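Long-range contact in MobA-like NTP transferase domain-containing protein (Thermus thermophilus, PDB 2DPW), which is of unknown function but probably transfers nucleotidyl groups, as MobA-like NTP transferases do: residues F104-I118 / L206-P218. Residues are numbered along the deposited sequence; the frame is centred on the assembly and turned at random.
Sequences FVLDKAPEAALVYPI and LGVEARALVTPYP
Leu-213 reaches from strand 210-214 against the end of helix 99-108, its CD2 beside the backbone and CG1 of Val-105, its CD1 against Lys-108 O and Pro-110 CD. With CG anti to the backbone N (chi1 179°), the two methyls of Leu-213 are directed at the helix end; Leu-213 CB meets Val-115 CG1 at 3.9 Å. Phe-104 lies next to it, ring edge toward Val-214 O and Thr-215 OG1, with Tyr-217 turned obliquely beside it, planes at 43°. Cutting Phe-104 back to an alanine would probably open a gap between helix 99-108 and the loop 215-217, leaving the Tyr-217 ring without this neighbour, though its hydroxyl is still bonded to Glu-100. Farther along, Pro-110 CG sits 3.9 Å above the centre of the Arg-211 guanidinium, whose NE forms a salt bridge with Glu-199.

Alongside, strands 114-118 and 210-214 pair in parallel through a ladder of backbone bonds, among them Tyr-116 N to Arg-211 O at 2.7 Å. Leu-213 O takes two donors from opposite faces of its plane, Ile-118 N and Thr-215 OG1, the latter at 2.9 Å. Strand 210-214 thus extends the mixed sheet, consistent with a GT-A-like fold, beside strand 114-120, which also pairs antiparallel with strand 148-152, while helix 99-108 packs over the Leu-213 face.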
loop_
_atom_site.group_PDB
_atom_site.type_symbol
_atom_site.label_atom_id
_atom_site.label_comp_id
_atom_site.label_asym_id
_atom_site.label_seq_id
_atom_site.Cartn_x
_atom_site.Cartn_y
_atom_site.Cartn_z
ATOM N N PHE A 104 -1.720 14.594 0.443
ATOM C CA PHE A 104 -2.288 14.658 -0.900
ATOM C C PHE A 104 -3.386 13.610 -0.999
ATOM O O PHE A 104 -4.531 13.899 -1.354
ATOM C CB PHE A 104 -1.222 14.359 -1.950
ATOM C CG PHE A 104 -1.772 14.215 -3.339
ATOM C CD1 PHE A 104 -2.280 15.313 -4.022
ATOM C CD2 PHE A 104 -1.813 12.975 -3.956
ATOM C CE1 PHE A 104 -2.819 15.171 -5.300
ATOM C CE2 PHE A 104 -2.350 12.828 -5.230
ATOM C CZ PHE A 104 -2.854 13.930 -5.901
ATOM N N VAL A 105 -3.001 12.382 -0.680
ATOM C CA VAL A 105 -3.901 11.246 -0.706
ATOM C C VAL A 105 -5.156 11.623 0.058
ATOM O O VAL A 105 -6.258 11.620 -0.491
ATOM C CB VAL A 105 -3.244 10.014 -0.035
ATOM C CG1 VAL A 105 -4.218 8.842 -0.002
ATOM C CG2 VAL A 105 -1.975 9.640 -0.786
ATOM N N LEU A 106 -4.965 11.965 1.326
ATOM C CA LEU A 106 -6.065 12.334 2.205
ATOM C C LEU A 106 -6.956 13.408 1.619
ATOM O O LEU A 106 -8.180 13.278 1.619
ATOM C CB LEU A 106 -5.508 12.832 3.522
ATOM C CG LEU A 106 -4.492 11.872 4.125
ATOM C CD1 LEU A 106 -3.667 12.587 5.181
ATOM C CD2 LEU A 106 -5.217 10.673 4.694
ATOM N N ASP A 107 -6.327 14.457 1.103
ATOM C CA ASP A 107 -7.041 15.594 0.557
ATOM C C ASP A 107 -7.598 15.434 -0.838
ATOM O O ASP A 107 -8.592 16.067 -1.180
ATOM C CB ASP A 107 -6.149 16.832 0.631
ATOM C CG ASP A 107 -5.711 17.141 2.064
ATOM O OD1 ASP A 107 -6.516 16.876 2.987
ATOM O OD2 ASP A 107 -4.582 17.648 2.275
ATOM N N LYS A 108 -6.995 14.574 -1.644
ATOM C CA LYS A 108 -7.482 14.402 -3.001
ATOM C C LYS A 108 -8.224 13.100 -3.249
ATOM O O LYS A 108 -8.794 12.892 -4.320
ATOM C CB LYS A 108 -6.317 14.546 -3.961
ATOM C CG LYS A 108 -5.594 15.847 -3.752
ATOM C CD LYS A 108 -6.535 17.022 -3.940
ATOM C CE LYS A 108 -5.828 18.358 -3.729
ATOM N NZ LYS A 108 -6.686 19.484 -4.217
ATOM N N ALA A 109 -8.228 12.225 -2.256
ATOM C CA ALA A 109 -8.912 10.952 -2.393
ATOM C C ALA A 109 -10.392 11.192 -2.583
ATOM O O ALA A 109 -10.994 11.971 -1.859
ATOM C CB ALA A 109 -8.685 10.102 -1.158
ATOM N N PRO A 110 -10.996 10.533 -3.574
ATOM C CA PRO A 110 -12.427 10.713 -3.805
ATOM C C PRO A 110 -13.209 9.984 -2.729
ATOM O O PRO A 110 -12.656 9.141 -2.026
ATOM C CB PRO A 110 -12.668 10.087 -5.175
ATOM C CG PRO A 110 -11.401 9.537 -5.651
ATOM C CD PRO A 110 -10.341 9.737 -4.624
ATOM N N GLU A 111 -14.497 10.286 -2.617
ATOM C CA GLU A 111 -15.340 9.620 -1.635
ATOM C C GLU A 111 -15.670 8.200 -2.088
ATOM O O GLU A 111 -16.604 7.997 -2.864
ATOM C CB GLU A 111 -16.637 10.408 -1.426
ATOM C CG GLU A 111 -16.490 11.626 -0.528
ATOM C CD GLU A 111 -15.868 11.280 0.816
ATOM O OE1 GLU A 111 -16.218 10.218 1.374
ATOM O OE2 GLU A 111 -15.035 12.069 1.317
ATOM N N ALA A 112 -14.897 7.227 -1.601
ATOM C CA ALA A 112 -15.090 5.811 -1.947
ATOM C C ALA A 112 -14.585 4.871 -0.850
ATOM O O ALA A 112 -13.589 5.156 -0.180
ATOM C CB ALA A 112 -14.390 5.485 -3.273
ATOM N N ALA A 113 -15.286 3.752 -0.683
ATOM C CA ALA A 113 -14.950 2.742 0.315
ATOM C C ALA A 113 -13.479 2.387 0.242
ATOM O O ALA A 113 -12.820 2.138 1.255
ATOM C CB ALA A 113 -15.771 1.494 0.073
ATOM N N LEU A 114 -12.968 2.373 -0.977
ATOM C CA LEU A 114 -11.593 2.018 -1.200
ATOM C C LEU A 114 -10.954 2.903 -2.256
ATOM O O LEU A 114 -11.495 3.059 -3.347
ATOM C CB LEU A 114 -11.539 0.551 -1.621
ATOM C CG LEU A 114 -10.180 -0.057 -1.937
ATOM C CD1 LEU A 114 -10.215 -1.535 -1.657
ATOM C CD2 LEU A 114 -9.817 0.232 -3.381
ATOM N N VAL A 115 -9.809 3.492 -1.917
ATOM C CA VAL A 115 -9.081 4.333 -2.851
ATOM C C VAL A 115 -7.621 3.887 -2.884
ATOM O O VAL A 115 -6.965 3.783 -1.853
ATOM C CB VAL A 115 -9.183 5.824 -2.470
ATOM C CG1 VAL A 115 -8.440 6.692 -3.497
ATOM C CG2 VAL A 115 -10.648 6.229 -2.416
ATOM N N TYR A 116 -7.119 3.614 -4.082
ATOM C CA TYR A 116 -5.748 3.165 -4.243
ATOM C C TYR A 116 -4.879 4.096 -5.057
ATOM O O TYR A 116 -5.009 4.177 -6.274
ATOM C CB TYR A 116 -5.731 1.805 -4.901
ATOM C CG TYR A 116 -4.347 1.264 -5.070
ATOM C CD1 TYR A 116 -3.445 1.305 -4.016
ATOM C CD2 TYR A 116 -3.956 0.662 -6.257
ATOM C CE1 TYR A 116 -2.192 0.754 -4.130
ATOM C CE2 TYR A 116 -2.706 0.101 -6.388
ATOM C CZ TYR A 116 -1.827 0.150 -5.321
ATOM O OH TYR A 116 -0.584 -0.407 -5.432
ATOM N N PRO A 117 -3.963 4.806 -4.389
ATOM C CA PRO A 117 -3.066 5.742 -5.079
ATOM C C PRO A 117 -2.101 5.078 -6.065
ATOM O O PRO A 117 -1.428 4.103 -5.732
ATOM C CB PRO A 117 -2.325 6.458 -3.940
ATOM C CG PRO A 117 -2.837 5.922 -2.671
ATOM C CD PRO A 117 -3.890 4.900 -2.921
ATOM N N ILE A 118 -2.036 5.615 -7.277
ATOM C CA ILE A 118 -1.121 5.087 -8.295
ATOM C C ILE A 118 -0.210 6.205 -8.789
ATOM O O ILE A 118 -0.625 7.358 -8.870
ATOM C CB ILE A 118 -1.866 4.482 -9.521
ATOM C CG1 ILE A 118 -2.832 5.514 -10.096
ATOM C CG2 ILE A 118 -2.582 3.193 -9.134
ATOM C CD1 ILE A 118 -3.558 5.040 -11.344
ATOM N N LEU A 206 -15.778 -6.375 -6.131
ATOM C CA LEU A 206 -15.880 -6.163 -4.694
ATOM C C LEU A 206 -17.231 -5.762 -4.159
ATOM O O LEU A 206 -17.496 -5.934 -2.976
ATOM C CB LEU A 206 -14.873 -5.113 -4.264
ATOM C CG LEU A 206 -13.458 -5.419 -4.738
ATOM C CD1 LEU A 206 -12.496 -4.349 -4.238
ATOM C CD2 LEU A 206 -13.062 -6.788 -4.226
ATOM N N GLY A 207 -18.080 -5.212 -5.014
ATOM C CA GLY A 207 -19.382 -4.786 -4.545
ATOM C C GLY A 207 -19.330 -3.412 -3.894
ATOM O O GLY A 207 -20.356 -2.788 -3.659
ATOM N N VAL A 208 -18.128 -2.936 -3.594
ATOM C CA VAL A 208 -17.954 -1.614 -2.998
ATOM C C VAL A 208 -17.329 -0.667 -4.026
ATOM O O VAL A 208 -16.771 -1.123 -5.031
ATOM C CB VAL A 208 -17.052 -1.693 -1.760
ATOM C CG1 VAL A 208 -17.722 -2.526 -0.697
ATOM C CG2 VAL A 208 -15.713 -2.300 -2.128
ATOM N N GLU A 209 -17.442 0.642 -3.796
ATOM C CA GLU A 209 -16.854 1.605 -4.725
ATOM C C GLU A 209 -15.342 1.585 -4.551
ATOM O O GLU A 209 -14.827 1.698 -3.435
ATOM C CB GLU A 209 -17.376 3.024 -4.483
ATOM C CG GLU A 209 -16.974 3.967 -5.608
ATOM C CD GLU A 209 -17.641 5.317 -5.521
ATOM O OE1 GLU A 209 -18.644 5.424 -4.782
ATOM O OE2 GLU A 209 -17.168 6.260 -6.202
ATOM N N ALA A 210 -14.632 1.430 -5.659
ATOM C CA ALA A 210 -13.179 1.364 -5.615
ATOM C C ALA A 210 -12.619 2.307 -6.646
ATOM O O ALA A 210 -12.967 2.216 -7.822
ATOM C CB ALA A 210 -12.714 -0.051 -5.908
ATOM N N ARG A 211 -11.749 3.209 -6.208
ATOM C CA ARG A 211 -11.156 4.152 -7.127
ATOM C C ARG A 211 -9.669 4.313 -6.929
ATOM O O ARG A 211 -9.149 4.021 -5.860
ATOM C CB ARG A 211 -11.866 5.503 -7.005
ATOM C CG ARG A 211 -13.272 5.456 -7.561
ATOM C CD ARG A 211 -13.895 6.817 -7.650
ATOM N NE ARG A 211 -13.256 7.666 -8.650
ATOM C CZ ARG A 211 -13.631 8.920 -8.892
ATOM N NH1 ARG A 211 -14.641 9.451 -8.199
ATOM N NH2 ARG A 211 -13.002 9.644 -9.817
ATOM N N ALA A 212 -8.982 4.756 -7.980
ATOM C CA ALA A 212 -7.539 4.986 -7.918
ATOM C C ALA A 212 -7.299 6.477 -7.794
ATOM O O ALA A 212 -8.131 7.282 -8.207
ATOM C CB ALA A 212 -6.864 4.474 -9.169
ATOM N N LEU A 213 -6.171 6.845 -7.208
ATOM C CA LEU A 213 -5.828 8.251 -7.060
ATOM C C LEU A 213 -4.467 8.464 -7.697
ATOM O O LEU A 213 -3.456 7.954 -7.201
ATOM C CB LEU A 213 -5.750 8.657 -5.584
ATOM C CG LEU A 213 -5.374 10.125 -5.312
ATOM C CD1 LEU A 213 -6.557 10.994 -5.622
ATOM C CD2 LEU A 213 -4.959 10.341 -3.855
ATOM N N VAL A 214 -4.439 9.186 -8.811
ATOM C CA VAL A 214 -3.165 9.473 -9.445
ATOM C C VAL A 214 -2.437 10.337 -8.422
ATOM O O VAL A 214 -2.862 11.456 -8.138
ATOM C CB VAL A 214 -3.339 10.277 -10.729
ATOM C CG1 VAL A 214 -1.981 10.498 -11.366
ATOM C CG2 VAL A 214 -4.275 9.543 -11.673
ATOM N N THR A 215 -1.354 9.809 -7.865
ATOM C CA THR A 215 -0.597 10.514 -6.845
ATOM C C THR A 215 0.798 10.838 -7.348
ATOM O O THR A 215 1.632 9.950 -7.478
ATOM C CB THR A 215 -0.522 9.654 -5.593
ATOM O OG1 THR A 215 -1.853 9.301 -5.197
ATOM C CG2 THR A 215 0.158 10.397 -4.465
ATOM N N PRO A 216 1.071 12.130 -7.604
ATOM C CA PRO A 216 2.321 12.708 -8.107
ATOM C C PRO A 216 3.550 12.407 -7.274
ATOM O O PRO A 216 4.671 12.568 -7.738
ATOM C CB PRO A 216 2.031 14.203 -8.129
ATOM C CG PRO A 216 0.545 14.295 -8.072
ATOM C CD PRO A 216 0.190 13.204 -7.133
ATOM N N TYR A 217 3.341 11.975 -6.040
ATOM C CA TYR A 217 4.455 11.665 -5.160
ATOM C C TYR A 217 4.833 10.193 -5.238
ATOM O O TYR A 217 4.156 9.336 -4.684
ATOM C CB TYR A 217 4.093 12.030 -3.735
ATOM C CG TYR A 217 3.555 13.430 -3.604
ATOM C CD1 TYR A 217 2.270 13.751 -4.049
ATOM C CD2 TYR A 217 4.325 14.433 -3.018
ATOM C CE1 TYR A 217 1.765 15.039 -3.906
ATOM C CE2 TYR A 217 3.833 15.722 -2.868
ATOM C CZ TYR A 217 2.556 16.023 -3.307
ATOM O OH TYR A 217 2.080 17.297 -3.107
ATOM N N PRO A 218 5.930 9.884 -5.937
ATOM C CA PRO A 218 6.414 8.513 -6.100
ATOM C C PRO A 218 6.927 7.829 -4.825
ATOM O O PRO A 218 7.160 6.617 -4.813
ATOM C CB PRO A 218 7.494 8.663 -7.168
ATOM C CG PRO A 218 7.998 10.045 -6.939
ATOM C CD PRO A 218 6.734 10.820 -6.739
#